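Local atomic coordinates of putative uncharacterized protein (Chaetomium thermophilum, PDB entry 4XRI), a protein that probably acts as a nuclear transport receptor of the importin-beta family, binding a small GTPase and carrying protein cargo into the nucleus. Residues 182-186 and 215-219; 144-148 and 159-163; 218-222 and 260-264. The protein carries 2 engineered substitutions. All blocks are in the same frame, centred on the assembly; numbering follows the deposited sequence.

Interaction 1: 182-186 and 215-219; sequences SNAIL and EFVGN
Leu186, on the first turn of helix 182-193, meets Val217 on the short helix 214-217, and their CA atoms, 5.6 Å apart, are the nearest CA pair across the two segments. Followed outward, the Leu186 side chain meets Val217 with three of its atoms. Its CB lies 4.1 Å from Val217 CB. With CG trans to the backbone N (chi1 177°), the two methyls straddle different parts of the valine: CD1 comes 3.8 Å from Val217 CG2, while CD2 settles 3.9 Å from the backbone Val217 O. The other methyl of the valine, CG1, turns to Ile185, whose CG2 is 3.9 Å away, so the two branches of Val217 serve two different partners. Ile185 reaches further with its extended arm, placing CD1 3.9 Å from Phe216 CE2; the isoleucine and the phenylalanine approach nearly perpendicularly. The distal end of the Phe216 ring also abuts the backbone of Ser182, with CZ 3.9 Å from Ser182 CA. The evidence is therefore of van der Waals fit alone, with 269 Å² of surface buried between the segments. Within the all-helical HEAT-repeat solenoid of the importin-beta family, several helices complete the setting: Ile185 touches Met141 of helix 140-150 and Cys167 of helix 153-168, Phe216 rests on Leu178 and Arg175 of helix 172-178, and Leu186 packs against Tyr229 and Ile230 of helix 224-238.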
# COMPACT_ATOMS: atom_id res chain seq x y z
N SER A 182 22.49 28.05 7.82
CA SER A 182 21.11 27.85 8.25
C SER A 182 20.33 29.14 8.48
O SER A 182 19.25 29.32 7.92
CB SER A 182 21.07 27.00 9.52
OG SER A 182 19.75 26.63 9.84
N ASN A 183 20.88 30.03 9.29
CA ASN A 183 20.17 31.27 9.63
C ASN A 183 20.09 32.22 8.45
O ASN A 183 19.09 32.92 8.27
CB ASN A 183 20.84 31.97 10.81
CG ASN A 183 20.05 33.17 11.29
OD1 ASN A 183 20.35 34.31 10.93
ND2 ASN A 183 19.03 32.92 12.10
N ALA A 184 21.15 32.26 7.65
CA ALA A 184 21.20 33.12 6.48
C ALA A 184 20.14 32.71 5.46
O ALA A 184 19.46 33.55 4.88
CB ALA A 184 22.58 33.09 5.84
N ILE A 185 20.01 31.40 5.26
CA ILE A 185 19.02 30.85 4.35
C ILE A 185 17.60 31.11 4.86
O ILE A 185 16.74 31.56 4.11
CB ILE A 185 19.23 29.34 4.16
CG1 ILE A 185 20.52 29.08 3.39
CG2 ILE A 185 18.04 28.73 3.43
CD1 ILE A 185 20.90 27.62 3.32
N LEU A 186 17.38 30.83 6.14
CA LEU A 186 16.07 31.03 6.75
C LEU A 186 15.65 32.49 6.69
O LEU A 186 14.49 32.80 6.41
CB LEU A 186 16.08 30.54 8.20
CG LEU A 186 14.78 30.77 8.97
CD1 LEU A 186 13.63 30.03 8.29
CD2 LEU A 186 14.92 30.33 10.42
N GLU A 215 12.23 20.88 6.88
CA GLU A 215 13.04 19.93 7.62
C GLU A 215 14.40 20.53 7.98
O GLU A 215 14.91 20.31 9.08
CB GLU A 215 13.23 18.64 6.81
CG GLU A 215 11.94 17.88 6.54
CD GLU A 215 12.18 16.46 6.06
OE1 GLU A 215 13.35 16.13 5.75
OE2 GLU A 215 11.21 15.68 6.01
N PHE A 216 14.97 21.31 7.07
CA PHE A 216 16.28 21.90 7.30
C PHE A 216 16.23 23.18 8.13
O PHE A 216 16.74 23.21 9.25
CB PHE A 216 16.98 22.19 5.96
CG PHE A 216 18.25 22.98 6.11
CD1 PHE A 216 19.41 22.38 6.56
CD2 PHE A 216 18.29 24.33 5.79
CE1 PHE A 216 20.58 23.11 6.70
CE2 PHE A 216 19.45 25.06 5.93
CZ PHE A 216 20.60 24.45 6.38
N VAL A 217 15.63 24.24 7.58
CA VAL A 217 15.77 25.58 8.17
C VAL A 217 15.15 25.72 9.56
O VAL A 217 15.62 26.52 10.37
CB VAL A 217 15.15 26.68 7.26
CG1 VAL A 217 15.88 26.74 5.93
CG2 VAL A 217 13.66 26.46 7.07
N GLY A 218 14.11 24.94 9.84
CA GLY A 218 13.43 25.05 11.11
C GLY A 218 14.26 24.50 12.25
O GLY A 218 13.91 24.68 13.42
N ASN A 219 15.38 23.87 11.89
CA ASN A 219 16.16 23.06 12.82
C ASN A 219 15.23 22.19 13.65
O ASN A 219 15.31 22.17 14.87
CB ASN A 219 17.05 23.93 13.72
CG ASN A 219 18.12 23.12 14.43
OD1 ASN A 219 18.34 21.95 14.11
ND2 ASN A 219 18.80 23.74 15.38

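Interaction 2: 144-148 and 159-163; sequences LVRNA and SLTAI. Engineered in segment 144-148: Ala148 (natural residue Val).
The side chains of Leu144 and Ile163 run antiparallel alongside each other, the CB of Leu144 lying 3.8 Å from Ile163 CG1. Beyond that pair, Leu144 CD2 reaches Ala162 CB at 4.2 Å. One turn further on, the CB of Ala148, an engineered residue that is valine in the natural sequence, rests 3.8 Å from Leu160 CD2 and 4.2 Å from Ile163 CD1. The Ile163 tip thus bridges successive turns of helix 140-150. At the margin of this apolar patch, Asn147 meets Ser159 closely: Asn147 CB is 3.1 Å from Ser159 OG, and Asn147 ND2 gives that oxygen a weak hydrogen bond of 3.4 Å, bent to 142° at the hydrogen. The serine hydroxyl has a stronger partner in Gln155 O, one turn back on its own helix; chi1 of -60° sets OG beside the backbone N, anti to the carbonyl carbon. In the next shell, Leu109 covers Leu144 and Ser159, and Leu160 is backed by Val189 of helix 182-193 and by Val202 and Ala206 of helix 200-212. The local axes approach to 8.9 Å with their directions 140° apart, and just ten residues separate the segments, eight of them helical. Such geometry is that of an antiparallel helical hairpin, the building unit from which HEAT-repeat solenoids like importin-beta are made.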
# COMPACT_ATOMS: atom_id res chain seq x y z
N LEU A 144 23.51 32.44 -3.74
CA LEU A 144 22.07 32.21 -3.79
C LEU A 144 21.33 33.07 -2.77
O LEU A 144 20.29 33.66 -3.08
CB LEU A 144 21.75 30.73 -3.54
CG LEU A 144 22.18 29.74 -4.62
CD1 LEU A 144 21.83 28.31 -4.20
CD2 LEU A 144 21.54 30.09 -5.95
N VAL A 145 21.86 33.14 -1.55
CA VAL A 145 21.27 33.96 -0.50
C VAL A 145 21.33 35.43 -0.88
O VAL A 145 20.38 36.18 -0.65
CB VAL A 145 21.98 33.74 0.85
CG1 VAL A 145 21.57 34.80 1.86
CG2 VAL A 145 21.68 32.35 1.40
N ARG A 146 22.45 35.83 -1.48
CA ARG A 146 22.63 37.21 -1.92
C ARG A 146 21.62 37.54 -3.02
O ARG A 146 20.96 38.57 -2.98
CB ARG A 146 24.06 37.43 -2.41
CG ARG A 146 24.43 38.88 -2.65
CD ARG A 146 25.88 39.00 -3.09
NE ARG A 146 26.20 40.33 -3.61
CZ ARG A 146 26.83 41.28 -2.92
NH1 ARG A 146 27.07 42.45 -3.49
NH2 ARG A 146 27.22 41.05 -1.68
N ASN A 147 21.51 36.64 -4.00
CA ASN A 147 20.53 36.79 -5.08
C ASN A 147 19.11 36.90 -4.54
O ASN A 147 18.32 37.72 -5.01
CB ASN A 147 20.61 35.61 -6.05
CG ASN A 147 21.90 35.58 -6.84
OD1 ASN A 147 22.70 36.51 -6.78
ND2 ASN A 147 22.10 34.52 -7.61
N ALA A 148 18.79 36.05 -3.57
CA ALA A 148 17.44 35.99 -3.00
C ALA A 148 17.07 37.29 -2.29
O ALA A 148 15.89 37.61 -2.15
CB ALA A 148 17.34 34.82 -2.03
N SER A 159 16.40 31.92 -7.50
CA SER A 159 17.40 31.62 -6.47
C SER A 159 16.73 31.07 -5.22
O SER A 159 17.26 30.18 -4.56
CB SER A 159 18.22 32.86 -6.14
OG SER A 159 18.89 33.33 -7.29
N LEU A 160 15.56 31.61 -4.90
CA LEU A 160 14.75 31.08 -3.81
C LEU A 160 14.36 29.64 -4.13
O LEU A 160 14.41 28.76 -3.27
CB LEU A 160 13.50 31.93 -3.60
CG LEU A 160 13.72 33.26 -2.88
CD1 LEU A 160 12.50 34.15 -3.02
CD2 LEU A 160 14.04 33.01 -1.41
N THR A 161 13.99 29.41 -5.38
CA THR A 161 13.60 28.09 -5.86
C THR A 161 14.77 27.11 -5.78
O THR A 161 14.59 25.95 -5.40
CB THR A 161 13.09 28.17 -7.31
OG1 THR A 161 11.92 28.99 -7.37
CG2 THR A 161 12.75 26.79 -7.84
N ALA A 162 15.96 27.59 -6.12
CA ALA A 162 17.17 26.76 -6.07
C ALA A 162 17.52 26.41 -4.63
O ALA A 162 17.89 25.28 -4.33
CB ALA A 162 18.33 27.48 -6.75
N ILE A 163 17.40 27.40 -3.75
CA ILE A 163 17.63 27.20 -2.32
C ILE A 163 16.70 26.13 -1.76
O ILE A 163 17.12 25.25 -1.00
CB ILE A 163 17.44 28.52 -1.54
CG1 ILE A 163 18.62 29.46 -1.79
CG2 ILE A 163 17.28 28.25 -0.05
CD1 ILE A 163 18.42 30.85 -1.22

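Interaction 3: 218-222 and 260-264; sequences GNNFK and YYEHM
In two inter-helix turns of the HEAT-repeat solenoid, Phe221 and Tyr260 form an offset aromatic stack. Their planes are 3° apart and their centroids 4.3 Å, with Tyr260 CD2 over the centre of the Phe221 ring. The stack is extended by a CH-pi contact: Phe221 CB stands 3.8 Å from the Tyr260 centroid, only 14° off the ring normal. On the tyrosine side, chi1 of -52° carries CG beside the backbone N and aims the ring across at the other turn. On the phenylalanine side, Asn219, Asn220 and Phe221 all have positive phi, a left-handed run in which Phe221 N bonds to Gly218 O at 2.8 Å. Lys222 closes over this turn, its NZ bonding to Asn219 O at 3.1 Å from well above the carbonyl plane. Tyr260 OH makes a weak bond with Leu214 O, and a water lies within hydrogen-bonding distance of the hydroxyl. With an alanine here in place of Tyr260, Phe221 would probably lose both its stacking partner and the ring beneath its CB, and Leu214 O its weak bond. His263 adds a van der Waals contact: Phe221 O lies 3.6 Å above the centre of the imidazole, with Glu262 CG near the rim of the opposite face. Arg227 NE of helix 224-238 donates to the same carbonyl oxygen, and so ties the turn to the helix that follows it. Met264, its chain folded back near the sulfur, brings its methyl CE to 4.0 Å from Phe221 CE2.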
# COMPACT_ATOMS: atom_id res chain seq x y z
N GLY A 218 14.11 24.94 9.84
CA GLY A 218 13.43 25.05 11.11
C GLY A 218 14.26 24.50 12.25
O GLY A 218 13.91 24.68 13.42
N ASN A 219 15.38 23.87 11.89
CA ASN A 219 16.16 23.06 12.82
C ASN A 219 15.23 22.19 13.65
O ASN A 219 15.31 22.17 14.87
CB ASN A 219 17.05 23.93 13.72
CG ASN A 219 18.12 23.12 14.43
OD1 ASN A 219 18.34 21.95 14.11
ND2 ASN A 219 18.80 23.74 15.38
N ASN A 220 14.32 21.52 12.95
CA ASN A 220 13.34 20.64 13.56
C ASN A 220 12.46 21.35 14.59
O ASN A 220 11.94 20.72 15.51
CB ASN A 220 14.04 19.44 14.20
CG ASN A 220 14.96 18.73 13.22
OD1 ASN A 220 16.16 18.62 13.45
ND2 ASN A 220 14.40 18.24 12.12
N PHE A 221 12.30 22.66 14.42
CA PHE A 221 11.34 23.45 15.20
C PHE A 221 11.55 23.40 16.71
O PHE A 221 10.62 23.64 17.48
CB PHE A 221 9.92 23.00 14.88
CG PHE A 221 9.19 23.90 13.93
CD1 PHE A 221 9.76 24.28 12.73
CD2 PHE A 221 7.92 24.35 14.23
CE1 PHE A 221 9.09 25.11 11.85
CE2 PHE A 221 7.24 25.18 13.36
CZ PHE A 221 7.82 25.56 12.17
N LYS A 222 12.77 23.10 17.15
CA LYS A 222 13.03 22.89 18.57
C LYS A 222 13.04 24.19 19.37
O LYS A 222 12.69 24.20 20.55
CB LYS A 222 14.37 22.17 18.76
CG LYS A 222 14.57 20.98 17.86
CD LYS A 222 15.66 20.06 18.40
CE LYS A 222 16.24 19.19 17.30
NZ LYS A 222 17.01 20.01 16.32
N TYR A 260 5.41 18.75 12.69
CA TYR A 260 5.61 19.34 14.00
C TYR A 260 4.33 19.51 14.81
O TYR A 260 4.15 20.51 15.50
CB TYR A 260 6.30 20.69 13.86
CG TYR A 260 7.55 20.62 13.02
CD1 TYR A 260 8.63 19.84 13.43
CD2 TYR A 260 7.66 21.31 11.83
CE1 TYR A 260 9.77 19.75 12.67
CE2 TYR A 260 8.81 21.23 11.06
CZ TYR A 260 9.86 20.45 11.48
OH TYR A 260 11.00 20.37 10.73
N TYR A 261 3.44 18.52 14.72
CA TYR A 261 2.18 18.51 15.46
C TYR A 261 2.38 18.88 16.92
O TYR A 261 1.62 19.67 17.49
CB TYR A 261 1.52 17.14 15.35
CG TYR A 261 0.34 16.95 16.29
CD1 TYR A 261 -0.95 17.22 15.87
CD2 TYR A 261 0.53 16.48 17.59
CE1 TYR A 261 -2.03 17.04 16.71
CE2 TYR A 261 -0.54 16.30 18.44
CZ TYR A 261 -1.82 16.58 18.00
OH TYR A 261 -2.89 16.41 18.84
N GLU A 262 3.41 18.30 17.53
CA GLU A 262 3.67 18.46 18.96
C GLU A 262 3.95 19.90 19.37
O GLU A 262 3.83 20.25 20.54
CB GLU A 262 4.84 17.57 19.38
CG GLU A 262 6.17 17.93 18.72
CD GLU A 262 7.30 17.03 19.16
OE1 GLU A 262 7.10 16.23 20.10
OE2 GLU A 262 8.39 17.10 18.56
N HIS A 263 4.30 20.74 18.40
CA HIS A 263 4.63 22.14 18.70
C HIS A 263 3.49 23.11 18.36
O HIS A 263 3.67 24.32 18.44
CB HIS A 263 5.88 22.57 17.93
CG HIS A 263 7.12 21.81 18.29
ND1 HIS A 263 7.79 21.99 19.48
CD2 HIS A 263 7.82 20.88 17.60
CE1 HIS A 263 8.84 21.20 19.52
NE2 HIS A 263 8.89 20.51 18.39
N MET A 264 2.33 22.58 18.00
CA MET A 264 1.31 23.40 17.35
C MET A 264 0.21 23.98 18.25
O MET A 264 -0.60 24.79 17.79
CB MET A 264 0.65 22.60 16.23
CG MET A 264 1.52 22.41 15.00
SD MET A 264 2.02 23.98 14.27
CE MET A 264 3.71 24.12 14.84
O HOH W 1 12.34 17.96 10.81

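In the fold
From the N terminus, interaction 2 comes first, closing the short link between helices 140-150 and 153-168. Interaction 1 follows in series, bringing the start of helix 182-193 against the short helix 214-217 across 28 mostly helical residues. Interaction 3 starts where interaction 1 ends: they share Gly218 and Asn219, and it joins that turn to the one after helix 243-260, with 37 residues between. None nests inside another. Neighbouring centres lie about 13 Å apart, and each consecutive pair touches: Ile185 CG2 is 3.6 Å from Ile163 CG2, and Tyr260 OH 3.7 Å from Glu215 CA. Interactions 2 and 3, about 24 Å apart between centres, do not meet directly.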